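Side-chain contacts in GTP pyrophosphokinase YjbM (Bacillus subtilis, PDB 5DEC), which makes the alarmones pppGpp and ppGpp by transferring pyrophosphate from ATP to GTP or GDP, working cooperatively as an allosterically activated homotetramer: residues V24-V29 / Y132-V137; I47-G52 / R150-N155; I85-Q88 / D92-I95; E98-R103 / V145-R150; A158-S163 / L178-A183. One frame throughout, in Å; residues are numbered along the deposited sequence.

Contact 1: V24-V29 / Y132-V137; sequences VEELKV and YPLQTV
The hydroxyl of Tyr132 gives a very short hydrogen bond to Glu26, OH to OE1 2.5 Å, and arrives on the anti lone pair of the carboxylate oxygen. That oxygen lies in the ring plane, at the edge, while carboxylate and ring are turned 75° apart. Beyond CG the Glu26 chain is extended, which carries its charge from the helix to the strand. There OE1 also takes a water that accepts from Gln135 N, so a buried acid is paid for by several donors. Leu27 suits the spot beside the phenol: its CG lies over one ring face, and CD2 is 3.9 Å from Tyr132 CE1. A phenylalanine in place of Tyr132 would probably keep this apolar cover but leave Glu26 OE1 without its shortest partner. The contact seats helix 11-38 on strand 126-136; Leu27 also touches Val145 of strand 139-151 and Leu83 of strand 81-87, and Lys30 of the second subunit bonds weakly to the Tyr132 hydroxyl.

Contact 2: I47-G52 / R150-N155; sequences IEFVTG and RTLAMN
Phe49 and Leu152 form the close part of this contact: one methyl, Leu152 CD2, lies 3.7 Å from Phe49 CE1, approaching the ring obliquely. In Phe49 CG lies between the backbone N and the carbonyl carbon (chi1 66°), which directs the ring toward the first turn of helix 152-167. The leucine's forked end presents the single methyl CD2 to the ring, an apolar branch that suits an equally apolar partner. Around this pair the fit is looser. Glu48 comes no nearer than 4.3 Å, from CG to Leu152 CD2, and Phe49 CZ stays 4.4 Å from Asn155 ND2; all four residues are partly exposed, and Phe156 of the third subunit packs on Leu152. Glu48 and Phe49 both face Met86 in a classic beta bulge, while Thr151 and Met154 start the helix with a capping box, Met154 N giving to Thr151 OG1 at 3.2 Å. Asn155 is held from behind: Arg150 NH1 bonds to its OD1 at 2.9 Å, in the carbonyl plane and close to the guanidinium plane, which helps set the rotation of the amide. Glu48, Phe49 and Asn155 all belong to the site for the allosteric activator pppGpp, shared between two subunits. The chemistry therefore implies a mixed surface, with an aromatic ring, an acid and an oriented amide side by side, consistent with recognition of a nucleotide.

Contact 3: I85-Q88 / D92-I95; sequences IMCQ and DIQI
The turn from strand 81-87 into helix 90-102, a tight beta-alpha connection in the synthetase domain of the RelA/SpoT family, brings Cys87 against Asp92. Their beta carbons are 3.6 Å apart, a closeness that small side chains permit. With its sulfur anti to the carbonyl carbon (chi1 -48°), Cys87 turns SG along the helix to Ile93, where it stands 4.2 Å from CG1. A thiol suits this buried spot because it packs like an apolar group: Ile149 of the neighbouring strand touches both Cys87 and Ile93, so the corner between sheet and helix is filled with sulfur and hydrocarbon. Asp92 has a different task at its polar end. Arg198 of helix 174-202 forms a salt bridge with OD1, whereas OD2 accepts from Phe89 N and from His44 NE2, so the buried carboxylate is well supplied with donors and ties the turn to two distant parts of the chain. Gln88 leaves the strand here and lies beside the acid, its CB 3.9 Å from Asp92 OD2. A water links the two, accepting from Gln88 N at 2.9 Å and giving a weak bond to Asp92 OD2 at 3.3 Å.

Contact 4: E98-R103 / V145-R150; sequences EMLFAR and VEIQIR
Leu100 meets Ile147 and Ile149 with no flat group between them; the planar groups sit on the other side of strand 139-151, on Glu146, Gln148 and Arg150. This strand belongs to the mixed sheet of the RelA/SpoT synthetase domain, of the nucleotidyltransferase clan, and is two-faced: Glu146, Gln148 and Arg150 share one face, Ile147 and Ile149 the other, toward helix 90-102. Gln148 NE2 gives to Glu146 OE1 at 2.9 Å, nearly straight at 168° and with the acceptor in the amide plane, yet the carboxylate is met from above, 48° out of its own plane. At the other end of the amide, Gln148 OE1 takes weak bonds from Arg150 NE and NH2, and a hydrogen bond from Ser125 OG. Glu146 is inferred to be the proton acceptor of the reaction, so this row of polar side chains probably helps position it. The meeting side chains on the helix side are all aliphatic, which suits a buried interface. Leu100 of helix 90-102 and the two isoleucines of the strand reach toward each other, tip to tip, with Leu31 of helix 11-38 and Leu128 of strand 126-136 closing round Leu100. Both isoleucines set CG1 anti to the carbonyl carbon, but they touch with different branches: Leu100 CD1 lies 4.1 Å from Ile147 CG2 and 4.0 Å from Ile149 CD1.

Contact 5: A158-S163 / L178-A183; sequences ATIEHS and LRLQRA
Glu161 OE1 is gripped by two groups, a salt bridge from Lys119 NZ and a hydrogen bond from Ser121 OG, while the aliphatic stem of the same side chain meets Leu180. The division suits glutamate: its methylenes can lie in an apolar seam between helices, and its charged end lies among donors. CG stands anti to the backbone N (chi1 174°) and the chain runs on extended, which carries the carboxylate past the leucine toward residues that bind the product pppGpp, as Glu161 itself does. Leu180 crosses that stem at about a right angle, with CD2 4.0 Å from Glu161 CG and 4.1 Å from its CB. Its other methyl, CD1, goes to Ile160 and comes within 4.1 Å of CG2; the two side chains pass at a slant. Ile160 offers just this short branch, for its longer arm leads off elsewhere. One leucine therefore straddles two consecutive residues of the facing helix, each methyl with its own partner, and the wide fork of leucine fits that role. The backbones come close here, with Glu161 CA 7.2 Å from Leu180 CA. The contact joins helix 152-167, which directly follows strand 139-151, central in the sheet, to the long helix 174-202; Leu164 and Ile172 also touch Leu180, Trp157 NE1 bonds to Leu180 O, and Arg179 forms a salt bridge with Glu200 of the third subunit.

In the fold
Contacts 1, 3 and 4 are buried and place helices on the five-stranded sheet, whereas contact 2 lies at the surface and contact 5, though buried, is a helix pair away from it. Contacts 3 and 4 share helix 90-102 and meet through Cys87 and Ile149. Contacts 2 and 4 share Arg150, and contacts 2 and 5 share helix 152-167. Chemistry follows place: contact 4 is aliphatic, contact 1 rests on a buried acid and phenol beside the second subunit, and contact 3 pairs thiol packing with a carboxylate held from outside and a weak water link. Contacts 1 and 2 hold residues of the allosteric site and contact 5 of the product site; 2 and 5 combine apolar touches with polar ends.

Contact 1: V24-V29 / Y132-V137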
# COMPACT_ATOMS: atom_id res chain seq x y z
N VAL B 24 -1.38 -13.97 -5.91
CA VAL B 24 -2.44 -12.97 -5.71
C VAL B 24 -1.90 -11.54 -5.72
O VAL B 24 -2.46 -10.66 -6.39
CB VAL B 24 -3.21 -13.25 -4.40
CG1 VAL B 24 -4.14 -12.09 -4.04
CG2 VAL B 24 -4.00 -14.55 -4.56
N GLU B 25 -0.80 -11.27 -5.01
CA GLU B 25 -0.27 -9.90 -5.01
C GLU B 25 0.21 -9.45 -6.40
O GLU B 25 0.09 -8.26 -6.78
CB GLU B 25 0.89 -9.74 -4.01
CG GLU B 25 0.48 -9.87 -2.55
CD GLU B 25 -0.76 -9.04 -2.19
OE1 GLU B 25 -0.81 -7.84 -2.51
OE2 GLU B 25 -1.68 -9.60 -1.58
N GLU B 26 0.81 -10.37 -7.15
CA GLU B 26 1.28 -10.03 -8.50
C GLU B 26 0.10 -9.73 -9.41
O GLU B 26 0.10 -8.75 -10.13
CB GLU B 26 2.15 -11.14 -9.07
CG GLU B 26 3.50 -11.26 -8.32
CD GLU B 26 4.47 -12.26 -8.93
OE1 GLU B 26 4.28 -12.68 -10.09
OE2 GLU B 26 5.44 -12.62 -8.22
N LEU B 27 -0.92 -10.58 -9.36
CA LEU B 27 -2.10 -10.39 -10.19
C LEU B 27 -2.90 -9.16 -9.78
O LEU B 27 -3.51 -8.52 -10.63
CB LEU B 27 -2.97 -11.64 -10.14
CG LEU B 27 -2.46 -12.77 -11.03
CD1 LEU B 27 -3.19 -14.07 -10.69
CD2 LEU B 27 -2.64 -12.42 -12.51
N LYS B 28 -2.93 -8.83 -8.49
CA LYS B 28 -3.60 -7.59 -8.08
C LYS B 28 -3.01 -6.36 -8.74
O LYS B 28 -3.73 -5.52 -9.27
CB LYS B 28 -3.56 -7.41 -6.56
CG LYS B 28 -4.68 -8.19 -5.87
CD LYS B 28 -4.45 -8.34 -4.37
CE LYS B 28 -4.39 -7.03 -3.64
NZ LYS B 28 -4.27 -7.32 -2.18
N VAL B 29 -1.68 -6.24 -8.71
CA VAL B 29 -1.06 -5.06 -9.29
C VAL B 29 -1.26 -5.03 -10.81
O VAL B 29 -1.47 -3.96 -11.41
CB VAL B 29 0.45 -5.00 -8.95
CG1 VAL B 29 1.14 -3.86 -9.71
CG2 VAL B 29 0.61 -4.82 -7.49
N TYR B 132 -1.13 -19.59 -13.28
CA TYR B 132 -0.17 -18.49 -13.20
C TYR B 132 1.24 -19.04 -12.97
O TYR B 132 1.49 -19.70 -11.95
CB TYR B 132 -0.56 -17.51 -12.06
CG TYR B 132 0.30 -16.26 -12.02
CD1 TYR B 132 0.11 -15.25 -12.95
CD2 TYR B 132 1.31 -16.10 -11.07
CE1 TYR B 132 0.88 -14.10 -12.93
CE2 TYR B 132 2.10 -14.95 -11.05
CZ TYR B 132 1.88 -13.96 -12.00
OH TYR B 132 2.64 -12.81 -12.02
N PRO B 133 2.17 -18.75 -13.91
CA PRO B 133 3.56 -19.25 -13.87
C PRO B 133 4.43 -18.41 -12.94
O PRO B 133 5.21 -17.57 -13.38
CB PRO B 133 4.02 -19.10 -15.32
CG PRO B 133 3.27 -17.89 -15.80
CD PRO B 133 1.91 -17.95 -15.12
N LEU B 134 4.29 -18.67 -11.64
CA LEU B 134 5.01 -17.93 -10.61
C LEU B 134 6.51 -18.23 -10.61
O LEU B 134 6.93 -19.39 -10.57
CB LEU B 134 4.40 -18.27 -9.25
CG LEU B 134 4.94 -17.53 -8.04
CD1 LEU B 134 4.55 -16.07 -8.08
CD2 LEU B 134 4.40 -18.19 -6.79
N GLN B 135 7.32 -17.17 -10.68
CA GLN B 135 8.77 -17.29 -10.57
C GLN B 135 9.15 -17.36 -9.10
O GLN B 135 8.84 -16.44 -8.34
CB GLN B 135 9.47 -16.11 -11.25
CG GLN B 135 9.02 -15.89 -12.68
CD GLN B 135 9.23 -17.10 -13.54
OE1 GLN B 135 10.36 -17.51 -13.78
NE2 GLN B 135 8.13 -17.72 -13.99
N THR B 136 9.80 -18.45 -8.70
CA THR B 136 10.19 -18.63 -7.30
C THR B 136 11.70 -18.70 -7.18
O THR B 136 12.42 -18.64 -8.18
CB THR B 136 9.59 -19.91 -6.69
OG1 THR B 136 10.18 -21.06 -7.31
CG2 THR B 136 8.07 -19.94 -6.90
N VAL B 137 12.18 -18.88 -5.96
CA VAL B 137 13.62 -18.98 -5.73
C VAL B 137 14.17 -20.25 -6.37
O VAL B 137 15.30 -20.27 -6.88
CB VAL B 137 13.94 -18.95 -4.22
CG1 VAL B 137 15.40 -19.24 -3.96
CG2 VAL B 137 13.55 -17.60 -3.64
O HOH W 1 6.34 -14.39 -11.04
O HOH W 2 7.78 -13.82 -8.49

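Contact 2: I47-G52 / R150-N155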
# COMPACT_ATOMS: atom_id res chain seq x y z
N ILE B 47 -13.14 -1.62 -15.35
CA ILE B 47 -12.90 -2.11 -14.00
C ILE B 47 -13.04 -0.99 -12.99
O ILE B 47 -12.42 0.06 -13.11
CB ILE B 47 -11.51 -2.75 -13.87
CG1 ILE B 47 -11.43 -4.03 -14.72
CG2 ILE B 47 -11.17 -3.02 -12.40
CD1 ILE B 47 -10.07 -4.70 -14.65
N GLU B 48 -13.85 -1.22 -11.97
CA GLU B 48 -14.02 -0.22 -10.94
C GLU B 48 -12.98 -0.48 -9.81
O GLU B 48 -12.24 0.42 -9.44
CB GLU B 48 -15.46 -0.27 -10.41
CG GLU B 48 -15.85 0.93 -9.61
CD GLU B 48 -16.12 2.14 -10.49
OE1 GLU B 48 -15.89 2.08 -11.72
OE2 GLU B 48 -16.58 3.16 -9.94
N PHE B 49 -12.92 -1.70 -9.28
CA PHE B 49 -11.81 -2.04 -8.40
C PHE B 49 -11.56 -3.55 -8.36
O PHE B 49 -12.31 -4.34 -8.93
CB PHE B 49 -12.03 -1.50 -6.98
CG PHE B 49 -13.18 -2.13 -6.23
CD1 PHE B 49 -14.48 -1.68 -6.42
CD2 PHE B 49 -12.95 -3.14 -5.31
CE1 PHE B 49 -15.54 -2.26 -5.70
CE2 PHE B 49 -14.00 -3.72 -4.59
CZ PHE B 49 -15.30 -3.28 -4.80
N VAL B 50 -10.46 -3.92 -7.71
CA VAL B 50 -9.96 -5.29 -7.71
C VAL B 50 -9.60 -5.72 -6.30
O VAL B 50 -8.91 -4.99 -5.61
CB VAL B 50 -8.71 -5.43 -8.61
CG1 VAL B 50 -8.22 -6.87 -8.63
CG2 VAL B 50 -9.01 -4.95 -10.02
N THR B 51 -10.08 -6.88 -5.86
CA THR B 51 -9.66 -7.41 -4.57
C THR B 51 -9.09 -8.80 -4.76
O THR B 51 -9.36 -9.47 -5.76
CB THR B 51 -10.83 -7.52 -3.56
OG1 THR B 51 -11.73 -8.56 -3.97
CG2 THR B 51 -11.56 -6.19 -3.44
N GLY B 52 -8.33 -9.26 -3.77
CA GLY B 52 -7.76 -10.59 -3.82
C GLY B 52 -7.57 -11.16 -2.43
O GLY B 52 -7.41 -10.43 -1.46
N ARG B 150 -17.66 -9.42 -11.53
CA ARG B 150 -19.00 -9.12 -11.02
C ARG B 150 -19.32 -7.66 -11.21
O ARG B 150 -18.42 -6.84 -11.14
CB ARG B 150 -19.09 -9.41 -9.51
CG ARG B 150 -18.77 -10.82 -9.07
CD ARG B 150 -18.69 -10.86 -7.56
NE ARG B 150 -18.70 -12.22 -7.03
CZ ARG B 150 -18.67 -12.51 -5.74
NH1 ARG B 150 -18.65 -11.53 -4.85
NH2 ARG B 150 -18.71 -13.77 -5.35
N THR B 151 -20.59 -7.31 -11.38
CA THR B 151 -20.95 -5.91 -11.23
C THR B 151 -20.91 -5.57 -9.75
O THR B 151 -20.89 -6.46 -8.90
CB THR B 151 -22.35 -5.55 -11.79
OG1 THR B 151 -23.34 -6.32 -11.11
CG2 THR B 151 -22.43 -5.85 -13.29
N LEU B 152 -20.91 -4.27 -9.45
CA LEU B 152 -20.97 -3.78 -8.09
C LEU B 152 -22.19 -4.34 -7.34
O LEU B 152 -22.08 -4.74 -6.18
CB LEU B 152 -21.00 -2.24 -8.09
CG LEU B 152 -19.75 -1.53 -8.65
CD1 LEU B 152 -19.98 -0.02 -8.86
CD2 LEU B 152 -18.57 -1.76 -7.73
N ALA B 153 -23.34 -4.35 -8.01
CA ALA B 153 -24.58 -4.80 -7.40
C ALA B 153 -24.58 -6.30 -7.14
O ALA B 153 -25.04 -6.75 -6.08
CB ALA B 153 -25.76 -4.41 -8.30
N MET B 154 -24.07 -7.08 -8.10
CA MET B 154 -23.83 -8.52 -7.91
C MET B 154 -22.91 -8.78 -6.72
O MET B 154 -23.12 -9.70 -5.93
CB MET B 154 -23.17 -9.12 -9.16
CG MET B 154 -24.05 -9.15 -10.38
SD MET B 154 -23.09 -9.37 -11.91
CE MET B 154 -22.13 -10.78 -11.64
N ASN B 155 -21.83 -8.01 -6.64
CA ASN B 155 -20.87 -8.21 -5.58
C ASN B 155 -21.51 -7.90 -4.22
O ASN B 155 -21.29 -8.60 -3.23
CB ASN B 155 -19.62 -7.34 -5.79
CG ASN B 155 -18.56 -7.60 -4.73
OD1 ASN B 155 -18.13 -8.73 -4.55
ND2 ASN B 155 -18.10 -6.55 -4.07

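Contact 3: I85-Q88 / D92-I95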
# COMPACT_ATOMS: atom_id res chain seq x y z
N ILE B 85 -12.94 -9.06 -9.59
CA ILE B 85 -12.89 -7.85 -10.39
C ILE B 85 -14.32 -7.30 -10.41
O ILE B 85 -15.24 -7.99 -10.83
CB ILE B 85 -12.40 -8.14 -11.83
CG1 ILE B 85 -11.00 -8.76 -11.81
CG2 ILE B 85 -12.41 -6.87 -12.64
CD1 ILE B 85 -10.49 -9.20 -13.23
N MET B 86 -14.50 -6.06 -9.95
CA MET B 86 -15.82 -5.43 -9.89
C MET B 86 -15.96 -4.42 -11.02
O MET B 86 -15.08 -3.58 -11.21
CB MET B 86 -16.05 -4.74 -8.54
CG MET B 86 -16.85 -5.57 -7.56
SD MET B 86 -16.09 -7.17 -7.19
CE MET B 86 -14.65 -6.66 -6.27
N CYS B 87 -17.07 -4.50 -11.75
CA CYS B 87 -17.33 -3.62 -12.88
C CYS B 87 -18.60 -2.80 -12.66
O CYS B 87 -19.52 -3.26 -12.01
CB CYS B 87 -17.47 -4.44 -14.17
SG CYS B 87 -16.16 -5.66 -14.43
N GLN B 88 -18.66 -1.61 -13.25
CA GLN B 88 -19.84 -0.76 -13.15
C GLN B 88 -21.03 -1.30 -13.91
O GLN B 88 -22.15 -1.30 -13.39
CB GLN B 88 -19.48 0.62 -13.67
CG GLN B 88 -20.35 1.73 -13.20
CD GLN B 88 -19.65 3.06 -13.36
OE1 GLN B 88 -19.34 3.47 -14.47
NE2 GLN B 88 -19.37 3.72 -12.24
N ASP B 92 -19.42 -4.36 -19.17
CA ASP B 92 -18.01 -4.30 -18.82
C ASP B 92 -17.44 -5.69 -18.58
O ASP B 92 -16.25 -5.90 -18.75
CB ASP B 92 -17.78 -3.45 -17.57
CG ASP B 92 -17.98 -1.99 -17.84
OD1 ASP B 92 -17.77 -1.58 -19.00
OD2 ASP B 92 -18.32 -1.24 -16.88
N ILE B 93 -18.29 -6.63 -18.18
CA ILE B 93 -17.82 -7.96 -17.83
C ILE B 93 -17.26 -8.69 -19.06
O ILE B 93 -16.18 -9.27 -18.99
CB ILE B 93 -18.94 -8.78 -17.17
CG1 ILE B 93 -19.26 -8.14 -15.82
CG2 ILE B 93 -18.52 -10.23 -16.96
CD1 ILE B 93 -20.44 -8.74 -15.14
N GLN B 94 -17.96 -8.61 -20.18
CA GLN B 94 -17.49 -9.24 -21.41
C GLN B 94 -16.17 -8.61 -21.85
O GLN B 94 -15.29 -9.30 -22.35
CB GLN B 94 -18.55 -9.12 -22.51
CG GLN B 94 -18.17 -9.81 -23.82
CD GLN B 94 -17.96 -11.31 -23.67
OE1 GLN B 94 -18.58 -11.96 -22.83
NE2 GLN B 94 -17.05 -11.86 -24.48
N ILE B 95 -16.03 -7.30 -21.65
CA ILE B 95 -14.81 -6.59 -22.01
C ILE B 95 -13.63 -7.09 -21.17
O ILE B 95 -12.58 -7.41 -21.72
CB ILE B 95 -14.98 -5.07 -21.83
CG1 ILE B 95 -15.97 -4.53 -22.88
CG2 ILE B 95 -13.65 -4.35 -21.95
CD1 ILE B 95 -16.31 -3.07 -22.72
O HOH W 3 -16.35 -0.27 -14.40

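Contact 4: E98-R103 / V145-R150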
# COMPACT_ATOMS: atom_id res chain seq x y z
N GLU B 98 -12.58 -10.63 -22.17
CA GLU B 98 -11.79 -10.66 -23.39
C GLU B 98 -10.38 -10.17 -23.15
O GLU B 98 -9.43 -10.71 -23.74
CB GLU B 98 -12.48 -9.85 -24.48
CG GLU B 98 -13.68 -10.62 -25.00
CD GLU B 98 -14.57 -9.82 -25.94
OE1 GLU B 98 -14.31 -8.61 -26.14
OE2 GLU B 98 -15.51 -10.42 -26.50
N MET B 99 -10.21 -9.17 -22.29
CA MET B 99 -8.87 -8.76 -21.92
C MET B 99 -8.11 -9.91 -21.27
O MET B 99 -6.94 -10.15 -21.60
CB MET B 99 -8.90 -7.56 -20.95
CG MET B 99 -9.30 -6.27 -21.64
SD MET B 99 -9.21 -4.84 -20.55
CE MET B 99 -10.46 -5.21 -19.34
N LEU B 100 -8.77 -10.64 -20.36
CA LEU B 100 -8.07 -11.70 -19.63
C LEU B 100 -7.69 -12.85 -20.57
O LEU B 100 -6.62 -13.43 -20.45
CB LEU B 100 -8.93 -12.23 -18.48
CG LEU B 100 -9.23 -11.21 -17.36
CD1 LEU B 100 -10.09 -11.81 -16.28
CD2 LEU B 100 -7.95 -10.73 -16.73
N PHE B 101 -8.58 -13.16 -21.50
CA PHE B 101 -8.30 -14.23 -22.45
C PHE B 101 -7.10 -13.91 -23.36
O PHE B 101 -6.41 -14.81 -23.83
CB PHE B 101 -9.55 -14.52 -23.28
CG PHE B 101 -10.49 -15.49 -22.62
CD1 PHE B 101 -10.21 -16.85 -22.62
CD2 PHE B 101 -11.65 -15.07 -22.01
CE1 PHE B 101 -11.07 -17.76 -22.01
CE2 PHE B 101 -12.52 -15.97 -21.41
CZ PHE B 101 -12.22 -17.31 -21.41
N ALA B 102 -6.84 -12.62 -23.57
CA ALA B 102 -5.75 -12.18 -24.44
C ALA B 102 -4.39 -12.05 -23.74
O ALA B 102 -3.36 -11.91 -24.40
CB ALA B 102 -6.12 -10.85 -25.09
N ARG B 103 -4.38 -12.05 -22.42
CA ARG B 103 -3.12 -11.85 -21.72
C ARG B 103 -2.20 -13.06 -21.90
O ARG B 103 -2.63 -14.21 -21.89
CB ARG B 103 -3.37 -11.59 -20.22
CG ARG B 103 -3.98 -10.22 -19.92
CD ARG B 103 -4.10 -10.00 -18.41
NE ARG B 103 -2.78 -9.80 -17.80
CZ ARG B 103 -2.27 -8.60 -17.52
NH1 ARG B 103 -2.98 -7.51 -17.77
NH2 ARG B 103 -1.08 -8.51 -16.96
N VAL B 145 -5.40 -19.94 -9.88
CA VAL B 145 -5.99 -18.75 -9.28
C VAL B 145 -7.38 -18.56 -9.85
O VAL B 145 -7.54 -18.50 -11.08
CB VAL B 145 -5.17 -17.48 -9.58
CG1 VAL B 145 -5.79 -16.28 -8.89
CG2 VAL B 145 -3.68 -17.66 -9.15
N GLU B 146 -8.38 -18.47 -8.99
CA GLU B 146 -9.73 -18.20 -9.46
C GLU B 146 -9.93 -16.69 -9.62
O GLU B 146 -9.58 -15.92 -8.74
CB GLU B 146 -10.78 -18.74 -8.49
CG GLU B 146 -12.21 -18.44 -8.94
CD GLU B 146 -13.23 -18.77 -7.86
OE1 GLU B 146 -13.47 -17.89 -7.00
OE2 GLU B 146 -13.76 -19.89 -7.86
N ILE B 147 -10.48 -16.28 -10.75
CA ILE B 147 -10.79 -14.87 -10.95
C ILE B 147 -12.30 -14.76 -11.19
O ILE B 147 -12.82 -15.36 -12.12
CB ILE B 147 -10.07 -14.26 -12.16
CG1 ILE B 147 -8.55 -14.42 -12.05
CG2 ILE B 147 -10.45 -12.76 -12.29
CD1 ILE B 147 -7.80 -13.83 -13.23
N GLN B 148 -13.00 -14.02 -10.34
CA GLN B 148 -14.43 -13.76 -10.58
C GLN B 148 -14.63 -12.34 -11.09
O GLN B 148 -13.90 -11.43 -10.70
CB GLN B 148 -15.27 -13.97 -9.33
CG GLN B 148 -15.15 -15.34 -8.69
CD GLN B 148 -16.24 -15.55 -7.64
OE1 GLN B 148 -17.31 -14.93 -7.70
NE2 GLN B 148 -15.95 -16.38 -6.65
N ILE B 149 -15.59 -12.16 -11.99
CA ILE B 149 -15.90 -10.84 -12.50
C ILE B 149 -17.39 -10.56 -12.17
O ILE B 149 -18.25 -11.37 -12.48
CB ILE B 149 -15.66 -10.75 -14.01
CG1 ILE B 149 -14.33 -11.45 -14.36
CG2 ILE B 149 -15.69 -9.27 -14.49
CD1 ILE B 149 -14.09 -11.52 -15.86
N ARG B 150 -17.66 -9.42 -11.53
CA ARG B 150 -19.00 -9.12 -11.02
C ARG B 150 -19.32 -7.66 -11.21
O ARG B 150 -18.42 -6.84 -11.14
CB ARG B 150 -19.09 -9.41 -9.51
CG ARG B 150 -18.77 -10.82 -9.07
CD ARG B 150 -18.69 -10.86 -7.56
NE ARG B 150 -18.70 -12.22 -7.03
CZ ARG B 150 -18.67 -12.51 -5.74
NH1 ARG B 150 -18.65 -11.53 -4.85
NH2 ARG B 150 -18.71 -13.77 -5.35

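Contact 5: A158-S163 / L178-A183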
# COMPACT_ATOMS: atom_id res chain seq x y z
N ALA B 158 -23.90 -10.81 -3.34
CA ALA B 158 -23.16 -12.02 -3.00
C ALA B 158 -22.49 -11.93 -1.64
O ALA B 158 -22.34 -12.94 -0.92
CB ALA B 158 -22.13 -12.36 -4.08
N THR B 159 -22.03 -10.73 -1.30
CA THR B 159 -21.38 -10.50 -0.01
C THR B 159 -22.37 -10.69 1.13
O THR B 159 -22.04 -11.28 2.18
CB THR B 159 -20.76 -9.09 0.04
OG1 THR B 159 -19.74 -9.00 -0.97
CG2 THR B 159 -20.15 -8.79 1.42
N ILE B 160 -23.59 -10.19 0.94
CA ILE B 160 -24.65 -10.37 1.94
C ILE B 160 -25.03 -11.83 2.07
O ILE B 160 -25.16 -12.36 3.19
CB ILE B 160 -25.91 -9.56 1.59
CG1 ILE B 160 -25.63 -8.05 1.58
CG2 ILE B 160 -27.03 -9.86 2.58
CD1 ILE B 160 -25.15 -7.51 2.90
N GLU B 161 -25.22 -12.50 0.94
CA GLU B 161 -25.54 -13.92 0.98
C GLU B 161 -24.46 -14.73 1.70
O GLU B 161 -24.77 -15.68 2.45
CB GLU B 161 -25.74 -14.50 -0.42
CG GLU B 161 -25.93 -16.01 -0.34
CD GLU B 161 -25.82 -16.70 -1.68
OE1 GLU B 161 -26.83 -17.25 -2.15
OE2 GLU B 161 -24.72 -16.67 -2.26
N HIS B 162 -23.20 -14.40 1.45
CA HIS B 162 -22.10 -15.13 2.07
C HIS B 162 -22.15 -14.96 3.58
O HIS B 162 -22.04 -15.94 4.33
CB HIS B 162 -20.74 -14.66 1.53
CG HIS B 162 -19.58 -15.44 2.09
ND1 HIS B 162 -19.24 -16.70 1.63
CD2 HIS B 162 -18.74 -15.18 3.11
CE1 HIS B 162 -18.22 -17.16 2.32
NE2 HIS B 162 -17.90 -16.26 3.24
N SER B 163 -22.35 -13.72 4.02
CA SER B 163 -22.45 -13.39 5.44
C SER B 163 -23.62 -14.12 6.12
O SER B 163 -23.51 -14.58 7.25
CB SER B 163 -22.59 -11.89 5.64
OG SER B 163 -21.35 -11.26 5.35
N LEU B 178 -36.36 -15.86 1.48
CA LEU B 178 -37.29 -15.25 0.53
C LEU B 178 -36.88 -13.81 0.21
O LEU B 178 -36.84 -13.40 -0.95
CB LEU B 178 -38.73 -15.31 1.08
CG LEU B 178 -39.34 -16.71 1.15
CD1 LEU B 178 -40.80 -16.69 1.66
CD2 LEU B 178 -39.24 -17.42 -0.20
N ARG B 179 -36.55 -13.05 1.25
CA ARG B 179 -36.12 -11.66 1.08
C ARG B 179 -34.78 -11.51 0.37
O ARG B 179 -34.57 -10.57 -0.42
CB ARG B 179 -36.08 -11.01 2.45
CG ARG B 179 -37.53 -10.83 2.96
CD ARG B 179 -37.60 -10.25 4.37
NE ARG B 179 -38.88 -9.60 4.62
CZ ARG B 179 -39.96 -10.19 5.12
NH1 ARG B 179 -39.95 -11.49 5.37
NH2 ARG B 179 -41.06 -9.48 5.32
N LEU B 180 -33.87 -12.44 0.65
CA LEU B 180 -32.57 -12.49 -0.03
C LEU B 180 -32.78 -12.71 -1.51
O LEU B 180 -32.10 -12.12 -2.34
CB LEU B 180 -31.72 -13.62 0.55
CG LEU B 180 -30.25 -13.65 0.19
CD1 LEU B 180 -29.58 -12.35 0.52
CD2 LEU B 180 -29.59 -14.85 0.89
N GLN B 181 -33.74 -13.57 -1.84
CA GLN B 181 -34.07 -13.81 -3.24
C GLN B 181 -34.67 -12.54 -3.85
O GLN B 181 -34.35 -12.19 -4.99
CB GLN B 181 -35.03 -15.01 -3.36
CG GLN B 181 -35.75 -15.11 -4.70
CD GLN B 181 -34.83 -15.45 -5.86
OE1 GLN B 181 -33.82 -16.12 -5.68
NE2 GLN B 181 -35.19 -15.00 -7.06
N ARG B 182 -35.53 -11.83 -3.11
CA ARG B 182 -36.04 -10.55 -3.64
C ARG B 182 -34.92 -9.54 -3.86
O ARG B 182 -34.95 -8.75 -4.83
CB ARG B 182 -37.08 -9.88 -2.74
CG ARG B 182 -38.44 -10.52 -2.66
CD ARG B 182 -39.47 -9.41 -2.26
NE ARG B 182 -40.75 -9.77 -2.85
CZ ARG B 182 -41.40 -9.10 -3.80
NH1 ARG B 182 -40.96 -7.94 -4.30
NH2 ARG B 182 -42.55 -9.60 -4.21
N ALA B 183 -33.95 -9.52 -2.95
CA ALA B 183 -32.83 -8.59 -3.10
C ALA B 183 -32.04 -8.91 -4.35
O ALA B 183 -31.54 -7.99 -5.02
CB ALA B 183 -31.92 -8.61 -1.85